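Putative type VI secretion protein (Escherichia coli, PDB 6SKI) is the type VI secretion phospholipase effector Tle1, which is loaded on the VgrG spike and probably hydrolyses membrane phospholipids through an alpha/beta-hydrolase domain. Local coordinates at residues V279-A284 and W301-L306; G236-L241 and S274-V279; A455-A460 and A473-E478; F42-G47 and S100-L105; A417-R422 and L445-E450. One frame throughout, in Å; residues are numbered along the deposited sequence.

Interaction 1 of 5, residues V279-A284 and W301-L306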
# COMPACT_ATOMS: atom_id res chain seq x y z
N VAL A 279 14.74 -2.86 8.69
CA VAL A 279 13.47 -3.25 8.10
C VAL A 279 12.54 -3.68 9.22
O VAL A 279 12.96 -4.41 10.13
CB VAL A 279 13.64 -4.39 7.07
CG1 VAL A 279 12.30 -4.79 6.49
CG2 VAL A 279 14.60 -3.97 5.97
N PHE A 280 11.30 -3.22 9.17
CA PHE A 280 10.29 -3.60 10.15
C PHE A 280 8.97 -3.85 9.46
O PHE A 280 8.53 -3.02 8.66
CB PHE A 280 10.12 -2.52 11.22
CG PHE A 280 9.20 -2.91 12.34
CD1 PHE A 280 9.56 -3.90 13.23
CD2 PHE A 280 7.98 -2.29 12.49
CE1 PHE A 280 8.71 -4.25 14.25
CE2 PHE A 280 7.14 -2.64 13.51
CZ PHE A 280 7.50 -3.63 14.39
N GLN A 281 8.34 -4.98 9.75
CA GLN A 281 7.00 -5.26 9.29
C GLN A 281 6.08 -5.53 10.47
O GLN A 281 6.45 -6.22 11.42
CB GLN A 281 6.94 -6.46 8.35
CG GLN A 281 5.64 -6.53 7.58
CD GLN A 281 5.60 -7.63 6.56
OE1 GLN A 281 6.15 -8.70 6.77
NE2 GLN A 281 4.94 -7.37 5.45
N ILE A 282 4.88 -4.97 10.40
CA ILE A 282 3.78 -5.36 11.26
C ILE A 282 2.91 -6.32 10.46
O ILE A 282 2.85 -6.23 9.23
CB ILE A 282 2.98 -4.15 11.77
CG1 ILE A 282 3.94 -3.05 12.23
CG2 ILE A 282 2.10 -4.55 12.93
CD1 ILE A 282 3.26 -1.80 12.70
N THR A 283 2.29 -7.27 11.14
CA THR A 283 1.51 -8.31 10.49
C THR A 283 0.16 -8.42 11.18
O THR A 283 0.07 -8.30 12.41
CB THR A 283 2.26 -9.65 10.52
OG1 THR A 283 3.22 -9.67 9.46
CG2 THR A 283 1.32 -10.83 10.38
N ALA A 284 -0.89 -8.62 10.39
CA ALA A 284 -2.24 -8.77 10.94
C ALA A 284 -2.43 -10.19 11.44
O ALA A 284 -2.37 -11.14 10.65
CB ALA A 284 -3.27 -8.42 9.88
N TRP A 301 14.05 -10.64 8.73
CA TRP A 301 13.98 -9.28 9.24
C TRP A 301 12.99 -9.22 10.39
O TRP A 301 12.16 -10.12 10.56
CB TRP A 301 13.56 -8.31 8.13
CG TRP A 301 14.61 -8.12 7.09
CD1 TRP A 301 14.66 -8.69 5.86
CD2 TRP A 301 15.77 -7.28 7.19
NE1 TRP A 301 15.77 -8.27 5.19
CE2 TRP A 301 16.47 -7.41 5.99
CE3 TRP A 301 16.27 -6.45 8.19
CZ2 TRP A 301 17.66 -6.72 5.74
CZ3 TRP A 301 17.45 -5.77 7.95
CH2 TRP A 301 18.13 -5.91 6.74
N PRO A 302 13.06 -8.18 11.22
CA PRO A 302 12.12 -8.06 12.34
C PRO A 302 10.68 -7.92 11.85
O PRO A 302 10.37 -7.07 11.02
CB PRO A 302 12.60 -6.80 13.06
CG PRO A 302 14.06 -6.82 12.79
CD PRO A 302 14.11 -7.15 11.33
N GLU A 303 9.82 -8.78 12.38
CA GLU A 303 8.41 -8.82 11.99
C GLU A 303 7.57 -8.92 13.24
O GLU A 303 7.79 -9.82 14.07
CB GLU A 303 8.12 -9.99 11.06
CG GLU A 303 6.65 -10.16 10.75
CD GLU A 303 6.42 -10.91 9.46
OE1 GLU A 303 7.07 -10.59 8.46
OE2 GLU A 303 5.57 -11.83 9.45
N LEU A 304 6.61 -8.02 13.39
CA LEU A 304 5.70 -8.03 14.53
C LEU A 304 4.31 -8.44 14.06
O LEU A 304 3.72 -7.77 13.21
CB LEU A 304 5.64 -6.66 15.20
CG LEU A 304 4.72 -6.56 16.41
CD1 LEU A 304 5.22 -7.45 17.53
CD2 LEU A 304 4.63 -5.13 16.88
N ALA A 305 3.80 -9.53 14.62
CA ALA A 305 2.43 -9.93 14.39
C ALA A 305 1.55 -9.26 15.44
O ALA A 305 1.76 -9.44 16.64
CB ALA A 305 2.28 -11.45 14.47
N LEU A 306 0.58 -8.48 14.98
CA LEU A 306 -0.23 -7.68 15.88
C LEU A 306 -1.70 -8.00 15.68
O LEU A 306 -2.15 -8.18 14.54
CB LEU A 306 0.02 -6.18 15.65
CG LEU A 306 0.23 -5.30 16.87
CD1 LEU A 306 1.12 -5.99 17.88
CD2 LEU A 306 0.83 -3.98 16.46
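The axes of strands 279-284 and 303-306 approach to 4.3 Å and are inclined by 25°, with Gln-281 to Ala-284 paired in parallel with Glu-303 to Leu-306. Gln-281 and Thr-283 make all the backbone bonds to the second strand: Gln-281 N reaches Pro-302 O, Gln-281 O accepts Leu-304 N at 2.7 Å, Thr-283 N reaches Leu-304 O and Thr-283 O accepts Leu-306 N. Before the pairing begins, Trp-301 lies against Val-279. With CG1 of Val-279 anti to the backbone N (chi1 179°), the other branch, CG2, stands over the six-membered ring, 3.7 Å from its centroid, in a CH-pi contact; the indole NE1 binds Leu-271 O. On the face of Phe-280 and Ile-282, Phe-280 CZ meets Leu-304 CB at 3.6 Å, the two side chains running alongside in the same direction, and Ile-282 CG2 touches Leu-306 CD2 at 3.8 Å. Helices 416-431 and 452-466 cover this face. On the other, Glu-303 OE2 takes a weak bond from Thr-283 OG1 as well as one from Ser-296 OG, while its OE1 accepts Ile-297 N, a grip that fixes the carboxylate. Ala-284 N bonds weakly to Asp-245 OD1, part of a possible Ser-His-Asp triad. The parallel pairing belongs to the central sheet of a fold consistent with the alpha/beta hydrolases.

Interaction 2 of 5, residues G236-L241 and S274-V279; sequences GEVRFL and SVAKKV
Lys-277 meets both Glu-237 and Arg-239. Its chain bends at chi3 (-97°) and chi4 (-80°), which brings CE to 3.5 Å from Arg-239 CG, the two chains crossing at a slant, and takes NZ across the end of the extended Glu-237, where it forms a salt bridge with OE2 at 3.2 Å, weak as a hydrogen bond. Beneath, the contacts turn apolar. Val-238 CG1 touches Ala-276 CB at 3.6 Å, and Leu-241 CB rests on Val-279 CG2 at 3.8 Å, these last two side chains lying side by side. Phe-240 presents its ring edge to Lys-278 CB. The backbone sets these positions: Lys-278 N gives a bond of 2.9 Å to Arg-239 O, and Leu-241 N returns one to Lys-278 O as parallel pairing starts. Just before it, Lys-277 N donates to Val-238 O at 3.3 Å, with a second, weak bond to Arg-239 O. Further out, Arg-239 NH2 is held by a salt bridge to Asp-192 of strand 184-195, and helix 198-211 packs on Val-238 and Val-275. The guanidinium and the ammonium thus have separate acidic partners, and Arg-239 NE stays 6.1 Å from Lys-277 NZ, which probably limits repulsion.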
# COMPACT_ATOMS: atom_id res chain seq x y z
N GLY A 236 21.10 5.63 -4.85
CA GLY A 236 20.71 5.85 -3.48
C GLY A 236 20.89 4.62 -2.61
O GLY A 236 21.41 3.58 -3.02
N GLU A 237 20.44 4.77 -1.37
CA GLU A 237 20.45 3.70 -0.38
C GLU A 237 19.16 3.77 0.41
O GLU A 237 18.57 4.84 0.55
CB GLU A 237 21.68 3.82 0.53
CG GLU A 237 21.73 2.86 1.69
CD GLU A 237 23.10 2.81 2.33
OE1 GLU A 237 24.01 3.52 1.85
OE2 GLU A 237 23.27 2.06 3.31
N VAL A 238 18.70 2.63 0.91
CA VAL A 238 17.49 2.57 1.71
C VAL A 238 17.88 2.50 3.18
O VAL A 238 18.64 1.62 3.59
CB VAL A 238 16.61 1.37 1.32
CG1 VAL A 238 15.38 1.31 2.21
CG2 VAL A 238 16.19 1.47 -0.12
N ARG A 239 17.37 3.44 3.98
CA ARG A 239 17.66 3.46 5.41
C ARG A 239 16.67 2.59 6.18
O ARG A 239 17.07 1.68 6.91
CB ARG A 239 17.64 4.90 5.93
CG ARG A 239 18.17 5.03 7.34
CD ARG A 239 18.14 6.46 7.82
NE ARG A 239 16.89 7.13 7.50
CZ ARG A 239 16.61 8.38 7.83
NH1 ARG A 239 17.50 9.11 8.49
NH2 ARG A 239 15.45 8.92 7.50
N PHE A 240 15.38 2.87 6.04
CA PHE A 240 14.34 2.14 6.75
C PHE A 240 13.28 1.66 5.78
O PHE A 240 12.81 2.44 4.94
CB PHE A 240 13.70 3.00 7.84
CG PHE A 240 12.63 2.29 8.61
CD1 PHE A 240 12.94 1.27 9.48
CD2 PHE A 240 11.30 2.64 8.46
CE1 PHE A 240 11.96 0.61 10.18
CE2 PHE A 240 10.32 1.98 9.16
CZ PHE A 240 10.65 0.97 10.02
N LEU A 241 12.91 0.39 5.89
CA LEU A 241 11.82 -0.20 5.13
C LEU A 241 10.69 -0.51 6.10
O LEU A 241 10.83 -1.39 6.95
CB LEU A 241 12.27 -1.45 4.39
CG LEU A 241 11.33 -2.04 3.34
CD1 LEU A 241 11.02 -1.02 2.28
CD2 LEU A 241 11.95 -3.27 2.72
N SER A 274 21.18 -6.72 2.79
CA SER A 274 21.65 -5.40 2.41
C SER A 274 20.58 -4.58 1.70
O SER A 274 20.90 -3.56 1.09
CB SER A 274 22.90 -5.51 1.54
OG SER A 274 22.95 -4.47 0.58
N VAL A 275 19.32 -5.02 1.75
CA VAL A 275 18.26 -4.28 1.08
C VAL A 275 18.00 -2.96 1.79
O VAL A 275 17.55 -1.99 1.16
CB VAL A 275 16.98 -5.14 1.00
CG1 VAL A 275 16.30 -5.23 2.35
CG2 VAL A 275 16.04 -4.60 -0.05
N ALA A 276 18.29 -2.88 3.08
CA ALA A 276 18.09 -1.68 3.87
C ALA A 276 18.86 -1.84 5.17
O ALA A 276 19.29 -2.94 5.53
CB ALA A 276 16.60 -1.43 4.15
N LYS A 277 19.05 -0.72 5.87
CA LYS A 277 19.76 -0.77 7.14
C LYS A 277 18.87 -1.31 8.24
O LYS A 277 19.31 -2.11 9.07
CB LYS A 277 20.32 0.61 7.48
CG LYS A 277 21.19 1.18 6.37
CD LYS A 277 21.99 2.38 6.83
CE LYS A 277 21.31 3.68 6.46
NZ LYS A 277 21.54 4.06 5.04
N LYS A 278 17.61 -0.88 8.27
CA LYS A 278 16.62 -1.41 9.20
C LYS A 278 15.34 -1.70 8.43
O LYS A 278 14.90 -0.89 7.61
CB LYS A 278 16.33 -0.43 10.34
CG LYS A 278 17.54 -0.07 11.18
CD LYS A 278 18.07 -1.27 11.93
CE LYS A 278 18.83 -0.85 13.17
NZ LYS A 278 18.17 0.29 13.85
N VAL A 279 14.74 -2.86 8.69
CA VAL A 279 13.47 -3.25 8.10
C VAL A 279 12.54 -3.68 9.22
O VAL A 279 12.96 -4.41 10.13
CB VAL A 279 13.64 -4.39 7.07
CG1 VAL A 279 12.30 -4.79 6.49
CG2 VAL A 279 14.60 -3.97 5.97

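Interaction 3 of 5, residues A455-A460 and A473-E478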
# COMPACT_ATOMS: atom_id res chain seq x y z
N ALA A 455 -1.29 0.04 23.92
CA ALA A 455 -0.40 0.55 22.89
C ALA A 455 1.04 0.50 23.36
O ALA A 455 1.92 0.02 22.64
CB ALA A 455 -0.78 1.97 22.51
N ASP A 456 1.28 0.92 24.61
CA ASP A 456 2.62 0.81 25.17
C ASP A 456 3.12 -0.61 25.05
O ASP A 456 4.21 -0.86 24.53
CB ASP A 456 2.61 1.27 26.62
CG ASP A 456 2.47 2.76 26.76
OD1 ASP A 456 2.36 3.45 25.72
OD2 ASP A 456 2.45 3.26 27.91
N LYS A 457 2.29 -1.58 25.45
CA LYS A 457 2.70 -2.97 25.36
C LYS A 457 3.03 -3.33 23.92
O LYS A 457 4.09 -3.90 23.64
CB LYS A 457 1.61 -3.89 25.91
CG LYS A 457 1.98 -5.36 25.88
CD LYS A 457 1.21 -6.14 26.92
CE LYS A 457 1.44 -7.63 26.77
NZ LYS A 457 0.49 -8.42 27.58
N ALA A 458 2.17 -2.91 22.98
CA ALA A 458 2.45 -3.19 21.58
C ALA A 458 3.77 -2.57 21.17
O ALA A 458 4.61 -3.23 20.54
CB ALA A 458 1.32 -2.66 20.70
N ILE A 459 4.02 -1.32 21.58
CA ILE A 459 5.29 -0.69 21.26
C ILE A 459 6.43 -1.51 21.84
O ILE A 459 7.42 -1.81 21.15
CB ILE A 459 5.32 0.77 21.75
CG1 ILE A 459 4.50 1.65 20.80
CG2 ILE A 459 6.74 1.27 21.85
CD1 ILE A 459 3.91 2.86 21.47
N ALA A 460 6.28 -1.95 23.09
CA ALA A 460 7.32 -2.78 23.69
C ALA A 460 7.51 -4.05 22.89
O ALA A 460 8.64 -4.46 22.62
CB ALA A 460 6.97 -3.09 25.14
N ALA A 473 3.43 -11.48 24.75
CA ALA A 473 2.17 -11.50 24.03
C ALA A 473 1.06 -10.88 24.86
O ALA A 473 1.14 -10.78 26.09
CB ALA A 473 1.80 -12.93 23.64
N PHE A 474 0.01 -10.44 24.17
CA PHE A 474 -1.15 -9.88 24.84
C PHE A 474 -1.93 -10.99 25.53
O PHE A 474 -2.18 -12.04 24.95
CB PHE A 474 -2.05 -9.16 23.84
CG PHE A 474 -1.52 -7.83 23.39
CD1 PHE A 474 -1.38 -6.78 24.28
CD2 PHE A 474 -1.16 -7.62 22.07
CE1 PHE A 474 -0.90 -5.56 23.86
CE2 PHE A 474 -0.68 -6.41 21.65
CZ PHE A 474 -0.55 -5.38 22.55
N THR A 475 -2.31 -10.75 26.79
CA THR A 475 -3.11 -11.72 27.50
C THR A 475 -4.52 -11.76 26.90
O THR A 475 -4.91 -10.93 26.08
CB THR A 475 -3.17 -11.39 28.99
OG1 THR A 475 -3.63 -10.05 29.17
CG2 THR A 475 -1.79 -11.52 29.61
N GLU A 476 -5.29 -12.77 27.32
CA GLU A 476 -6.61 -12.97 26.71
C GLU A 476 -7.57 -11.86 27.09
O GLU A 476 -8.46 -11.51 26.30
CB GLU A 476 -7.15 -14.34 27.10
CG GLU A 476 -6.16 -15.46 26.83
CD GLU A 476 -6.28 -16.00 25.42
OE1 GLU A 476 -5.22 -16.26 24.79
OE2 GLU A 476 -7.41 -16.17 24.93
N GLU A 477 -7.43 -11.29 28.29
CA GLU A 477 -8.21 -10.10 28.62
C GLU A 477 -7.82 -8.94 27.73
O GLU A 477 -8.68 -8.22 27.20
CB GLU A 477 -8.00 -9.73 30.09
CG GLU A 477 -8.14 -10.88 31.08
CD GLU A 477 -6.89 -11.73 31.18
OE1 GLU A 477 -6.49 -12.34 30.16
OE2 GLU A 477 -6.30 -11.79 32.28
N GLU A 478 -6.52 -8.75 27.54
CA GLU A 478 -6.03 -7.72 26.64
C GLU A 478 -6.44 -8.02 25.21
O GLU A 478 -6.79 -7.10 24.46
CB GLU A 478 -4.51 -7.62 26.75
CG GLU A 478 -4.04 -7.09 28.09
CD GLU A 478 -2.54 -7.08 28.20
OE1 GLU A 478 -1.88 -7.87 27.49
OE2 GLU A 478 -2.01 -6.28 29.00
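Polar contacts converge on Lys-457 of helix 452-466. Its chain is extended throughout, with CG anti to the backbone N (chi1 -178°), which carries NZ from the helix to the turn where helix 476-483 begins. There NZ forms a salt bridge with Glu-478 OE1 and a hydrogen bond of 2.9 Å to Ala-473 O, approaching from above the carbonyl plane, 36° out of it. The glutamate and lysine side chains cross at about a right angle. Within the turn, Glu-478 OE1 also accepts Thr-475 N at 3.0 Å, on its anti side and 30° out of the carboxylate plane; Thr-475 is the N-cap residue, and Glu-478 reaches back to it from the first helical turn. Apolar contacts come from Phe-474, whose ring runs past the lysine in the opposite direction: CE1 meets Lys-457 CG at 3.5 Å, and CZ touches Ala-458 CB at 3.8 Å, the methyl lying at the ring edge. The same ring packs on Leu-479 and Ile-482 of the following helix and on Pro-307. Glu-478 OE1 is therefore shared by an ammonium group and a backbone N-H near the amino end of a helix, surroundings that would probably favour its ionised form, while OE1 lies at the edge of the Phe-474 ring, an apolar neighbour.

Interaction 4 of 5, residues F42-G47 and S100-L105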
# COMPACT_ATOMS: atom_id res chain seq x y z
N PHE A 42 6.43 6.74 0.23
CA PHE A 42 5.23 6.29 0.92
C PHE A 42 4.30 5.67 -0.11
O PHE A 42 3.63 6.39 -0.85
CB PHE A 42 4.56 7.45 1.65
CG PHE A 42 5.34 7.94 2.83
CD1 PHE A 42 6.16 9.04 2.73
CD2 PHE A 42 5.23 7.31 4.05
CE1 PHE A 42 6.87 9.49 3.81
CE2 PHE A 42 5.94 7.76 5.14
CZ PHE A 42 6.76 8.85 5.01
N PHE A 43 4.26 4.34 -0.14
CA PHE A 43 3.44 3.59 -1.07
C PHE A 43 2.16 3.22 -0.34
O PHE A 43 2.18 2.38 0.57
CB PHE A 43 4.15 2.33 -1.54
CG PHE A 43 5.28 2.56 -2.49
CD1 PHE A 43 5.05 2.70 -3.84
CD2 PHE A 43 6.58 2.56 -2.03
CE1 PHE A 43 6.10 2.88 -4.70
CE2 PHE A 43 7.62 2.73 -2.89
CZ PHE A 43 7.38 2.90 -4.23
N ASP A 44 1.05 3.81 -0.73
CA ASP A 44 -0.18 3.53 -0.02
C ASP A 44 -0.89 2.32 -0.61
O ASP A 44 -0.57 1.86 -1.71
CB ASP A 44 -1.10 4.75 -0.06
CG ASP A 44 -2.02 4.82 1.13
OD1 ASP A 44 -2.14 3.82 1.86
OD2 ASP A 44 -2.63 5.89 1.35
N GLY A 45 -1.84 1.79 0.14
CA GLY A 45 -2.83 0.89 -0.39
C GLY A 45 -4.04 1.66 -0.85
O GLY A 45 -3.92 2.77 -1.38
N THR A 46 -5.22 1.10 -0.63
CA THR A 46 -6.38 1.96 -0.74
C THR A 46 -6.41 2.90 0.46
O THR A 46 -5.97 2.56 1.56
CB THR A 46 -7.66 1.13 -0.83
OG1 THR A 46 -7.43 -0.02 -1.65
CG2 THR A 46 -8.77 1.95 -1.45
N GLY A 47 -6.94 4.10 0.24
CA GLY A 47 -6.98 5.08 1.30
C GLY A 47 -8.37 5.66 1.45
O GLY A 47 -9.34 4.91 1.56
N SER A 100 -5.21 5.72 5.57
CA SER A 100 -4.41 4.59 6.02
C SER A 100 -3.32 5.10 6.95
O SER A 100 -3.23 6.29 7.25
CB SER A 100 -3.83 3.84 4.83
OG SER A 100 -3.44 4.73 3.80
N ASN A 101 -2.46 4.19 7.41
CA ASN A 101 -1.33 4.58 8.24
C ASN A 101 -0.19 5.13 7.41
O ASN A 101 0.68 5.82 7.96
CB ASN A 101 -0.85 3.39 9.06
CG ASN A 101 -1.62 3.22 10.34
OD1 ASN A 101 -2.35 4.11 10.76
ND2 ASN A 101 -1.48 2.06 10.97
N ILE A 102 -0.17 4.87 6.11
CA ILE A 102 0.81 5.49 5.23
C ILE A 102 0.49 6.96 5.06
O ILE A 102 1.40 7.80 4.99
CB ILE A 102 0.85 4.75 3.88
CG1 ILE A 102 1.29 3.30 4.09
CG2 ILE A 102 1.78 5.45 2.91
CD1 ILE A 102 2.64 3.18 4.73
N HIS A 103 -0.80 7.31 5.01
CA HIS A 103 -1.19 8.71 5.00
C HIS A 103 -0.68 9.44 6.23
O HIS A 103 -0.12 10.54 6.14
CB HIS A 103 -2.71 8.82 4.91
CG HIS A 103 -3.23 10.22 4.94
ND1 HIS A 103 -3.63 10.84 6.10
CD2 HIS A 103 -3.42 11.12 3.94
CE1 HIS A 103 -4.03 12.07 5.82
NE2 HIS A 103 -3.92 12.26 4.52
N TRP A 104 -0.85 8.83 7.40
CA TRP A 104 -0.44 9.48 8.64
C TRP A 104 1.07 9.53 8.77
O TRP A 104 1.62 10.50 9.30
CB TRP A 104 -1.07 8.76 9.83
CG TRP A 104 -2.55 8.84 9.84
CD1 TRP A 104 -3.43 7.80 9.83
CD2 TRP A 104 -3.34 10.03 9.87
NE1 TRP A 104 -4.71 8.27 9.84
CE2 TRP A 104 -4.69 9.64 9.87
CE3 TRP A 104 -3.04 11.40 9.90
CZ2 TRP A 104 -5.73 10.55 9.89
CZ3 TRP A 104 -4.07 12.30 9.92
CH2 TRP A 104 -5.40 11.88 9.92
N LEU A 105 1.76 8.49 8.30
CA LEU A 105 3.22 8.53 8.29
C LEU A 105 3.73 9.61 7.36
O LEU A 105 4.72 10.28 7.66
CB LEU A 105 3.77 7.17 7.88
CG LEU A 105 3.81 6.08 8.95
CD1 LEU A 105 4.16 4.76 8.31
CD2 LEU A 105 4.78 6.41 10.05
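Phe-42 and Asp-44 meet Ile-102 and Ser-100 where the carboxyl end of strand 22-43 runs into a loop beside the start of helix 101-108, in the alpha/beta-hydrolase-like core. Phe-42 has CG anti to the carbonyl carbon (chi1 -70°), which turns its ring towards the helix: CB touches Ile-102 CG2 at 3.6 Å, and CE2 meets Leu-105 CB at 3.5 Å, the leucine crossing at about a right angle. Phe-194 lies nearly parallel to the phenylalanine ring and Tyr-109 meets it edge-to-face. While CG2 of Ile-102 lies on Phe-42 CB, its CG1 is 3.7 Å from Phe-43 O. The aspartate slides past this isoleucine in the opposite direction, OD1 coming within 3.7 Å of Ile-102 CB. Ser-100 occupies the N-cap position, yet its hydroxyl makes no capping bond; a chi1 of 38° places OG between the backbone N and the carbonyl carbon and directs it across to the loop. Thr-46, further along that loop, lies near a possible Ser-His-Asp triad. The carboxylate oxygen OD1 of Asp-44 also receives a weak bond from Gly-45 N, and Ser-100 OG donates to that same OD1 on its syn lone pair.

Interaction 5 of 5, residues A417-R422 and L445-E450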
# COMPACT_ATOMS: atom_id res chain seq x y z
N ALA A 417 -5.48 0.93 14.48
CA ALA A 417 -4.52 1.34 13.48
C ALA A 417 -3.69 2.52 13.95
O ALA A 417 -2.58 2.70 13.46
CB ALA A 417 -5.23 1.70 12.17
N ASN A 418 -4.16 3.26 14.95
CA ASN A 418 -3.32 4.27 15.58
C ASN A 418 -2.24 3.62 16.43
O ASN A 418 -1.10 4.10 16.48
CB ASN A 418 -4.18 5.21 16.42
CG ASN A 418 -5.16 5.99 15.59
OD1 ASN A 418 -4.94 6.22 14.41
ND2 ASN A 418 -6.26 6.40 16.21
N VAL A 419 -2.57 2.51 17.09
CA VAL A 419 -1.56 1.74 17.81
C VAL A 419 -0.53 1.19 16.85
O VAL A 419 0.68 1.26 17.10
CB VAL A 419 -2.23 0.62 18.63
CG1 VAL A 419 -1.19 -0.22 19.34
CG2 VAL A 419 -3.23 1.20 19.61
N CYS A 420 -0.98 0.63 15.72
CA CYS A 420 -0.03 0.13 14.73
C CYS A 420 0.81 1.25 14.15
O CYS A 420 2.01 1.06 13.88
CB CYS A 420 -0.80 -0.61 13.64
SG CYS A 420 -1.68 -2.05 14.26
N LEU A 421 0.22 2.43 13.97
CA LEU A 421 0.96 3.61 13.56
C LEU A 421 2.06 3.93 14.55
O LEU A 421 3.19 4.24 14.16
CB LEU A 421 0.01 4.79 13.43
CG LEU A 421 0.59 6.08 12.86
CD1 LEU A 421 1.10 5.86 11.46
CD2 LEU A 421 -0.45 7.16 12.91
N ARG A 422 1.74 3.90 15.84
CA ARG A 422 2.74 4.24 16.85
C ARG A 422 3.85 3.21 16.90
O ARG A 422 5.02 3.55 17.14
CB ARG A 422 2.07 4.40 18.21
CG ARG A 422 1.26 5.67 18.29
CD ARG A 422 0.20 5.63 19.35
NE ARG A 422 -0.81 6.65 19.09
CZ ARG A 422 -0.82 7.85 19.65
NH1 ARG A 422 0.14 8.19 20.50
NH2 ARG A 422 -1.78 8.71 19.35
N LEU A 445 -5.54 10.72 15.62
CA LEU A 445 -4.47 9.82 16.02
C LEU A 445 -4.43 9.61 17.53
O LEU A 445 -3.53 8.93 18.02
CB LEU A 445 -3.13 10.37 15.53
CG LEU A 445 -2.95 10.34 14.02
CD1 LEU A 445 -1.50 10.57 13.64
CD2 LEU A 445 -3.46 9.03 13.44
N GLN A 446 -5.39 10.16 18.26
CA GLN A 446 -5.42 10.03 19.71
C GLN A 446 -6.08 8.71 20.09
O GLN A 446 -7.10 8.32 19.51
CB GLN A 446 -6.17 11.19 20.35
CG GLN A 446 -5.51 12.53 20.15
CD GLN A 446 -4.04 12.51 20.49
OE1 GLN A 446 -3.65 12.14 21.60
NE2 GLN A 446 -3.20 12.90 19.54
N LEU A 447 -5.49 8.04 21.05
CA LEU A 447 -5.86 6.71 21.50
C LEU A 447 -6.85 6.79 22.65
O LEU A 447 -6.69 7.62 23.55
CB LEU A 447 -4.63 5.93 21.93
CG LEU A 447 -3.83 5.37 20.76
CD1 LEU A 447 -2.69 4.55 21.27
CD2 LEU A 447 -4.74 4.54 19.89
N PRO A 448 -7.88 5.94 22.64
CA PRO A 448 -8.76 5.85 23.81
C PRO A 448 -7.98 5.37 25.02
O PRO A 448 -6.94 4.72 24.89
CB PRO A 448 -9.81 4.82 23.38
CG PRO A 448 -9.78 4.85 21.89
CD PRO A 448 -8.35 5.10 21.53
N SER A 449 -8.48 5.72 26.20
CA SER A 449 -7.80 5.30 27.43
C SER A 449 -7.69 3.78 27.50
O SER A 449 -6.62 3.26 27.85
CB SER A 449 -8.55 5.83 28.65
OG SER A 449 -9.05 7.14 28.40
N GLU A 450 -8.75 3.08 27.10
CA GLU A 450 -8.73 1.62 27.09
C GLU A 450 -7.56 1.08 26.27
O GLU A 450 -7.03 0.01 26.57
CB GLU A 450 -10.04 1.10 26.51
CG GLU A 450 -10.52 -0.21 27.11
CD GLU A 450 -11.82 -0.67 26.49
OE1 GLU A 450 -12.39 -1.67 26.97
OE2 GLU A 450 -12.28 -0.02 25.53
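Helix 416-431 packs here against the loop that leads on to helix 452-466, chiefly by Asn-418, Val-419, Leu-421 and Arg-422 meeting Leu-445 and Leu-447. Leu-447 has CG anti to the carbonyl carbon (chi1 -79°) and points its forked end at the helix: CD2 touches both Asn-418 CB (3.6 Å) and Val-419 CG2 (3.7 Å), while CD1 lies 3.6 Å from both CD and NE of Arg-422. The arginine, extended from CG to NE, runs past this leucine in the opposite direction; as modelled, its guanidinium has Leu-447 CG over one face, but the placement of its end is less certain. One turn back, Asn-418 OD1 comes within 3.3 Å of Leu-445 CD2; Asn-418 ND2 makes a weak hydrogen bond to Glu-444 O just before the loop segment. That same leucine methyl meets Leu-421 CD2 at 3.6 Å, the two side chains crossing at about a right angle, and Trp-104 of helix 101-108 packs on both leucines. Past Leu-447, Ala-455 of helix 452-466 touches this leucine as well as Val-419. This is a helix-loop-helix packing unit, in the helical layer that covers one face of the hydrolase-like sheet.

Overall arrangement
Interactions 1 and 2 are successive pairings in one sheet: both use strand 278-284, share Val-279 and belong to the Tle1-like catalytic domain. Interaction 4 reaches the same sheet through strand 22-43; its centre lies about 8 Å from that of the chain, nearer than the others. Interactions 3 and 5 belong to the helical layer covering one face of the sheet: Ala-455 meets Val-419 and Leu-447, and Ala-458 meets Val-419. Interaction 5 also packs through Cys-420 on interaction 1 and through Leu-421 on Trp-104 and Leu-105 of interaction 4. Backbone bonds dominate the sheet contacts, a serine-aspartate bond and apolar packing the buried interaction 4, leucines interaction 5, and an ion pair the more exposed interaction 3.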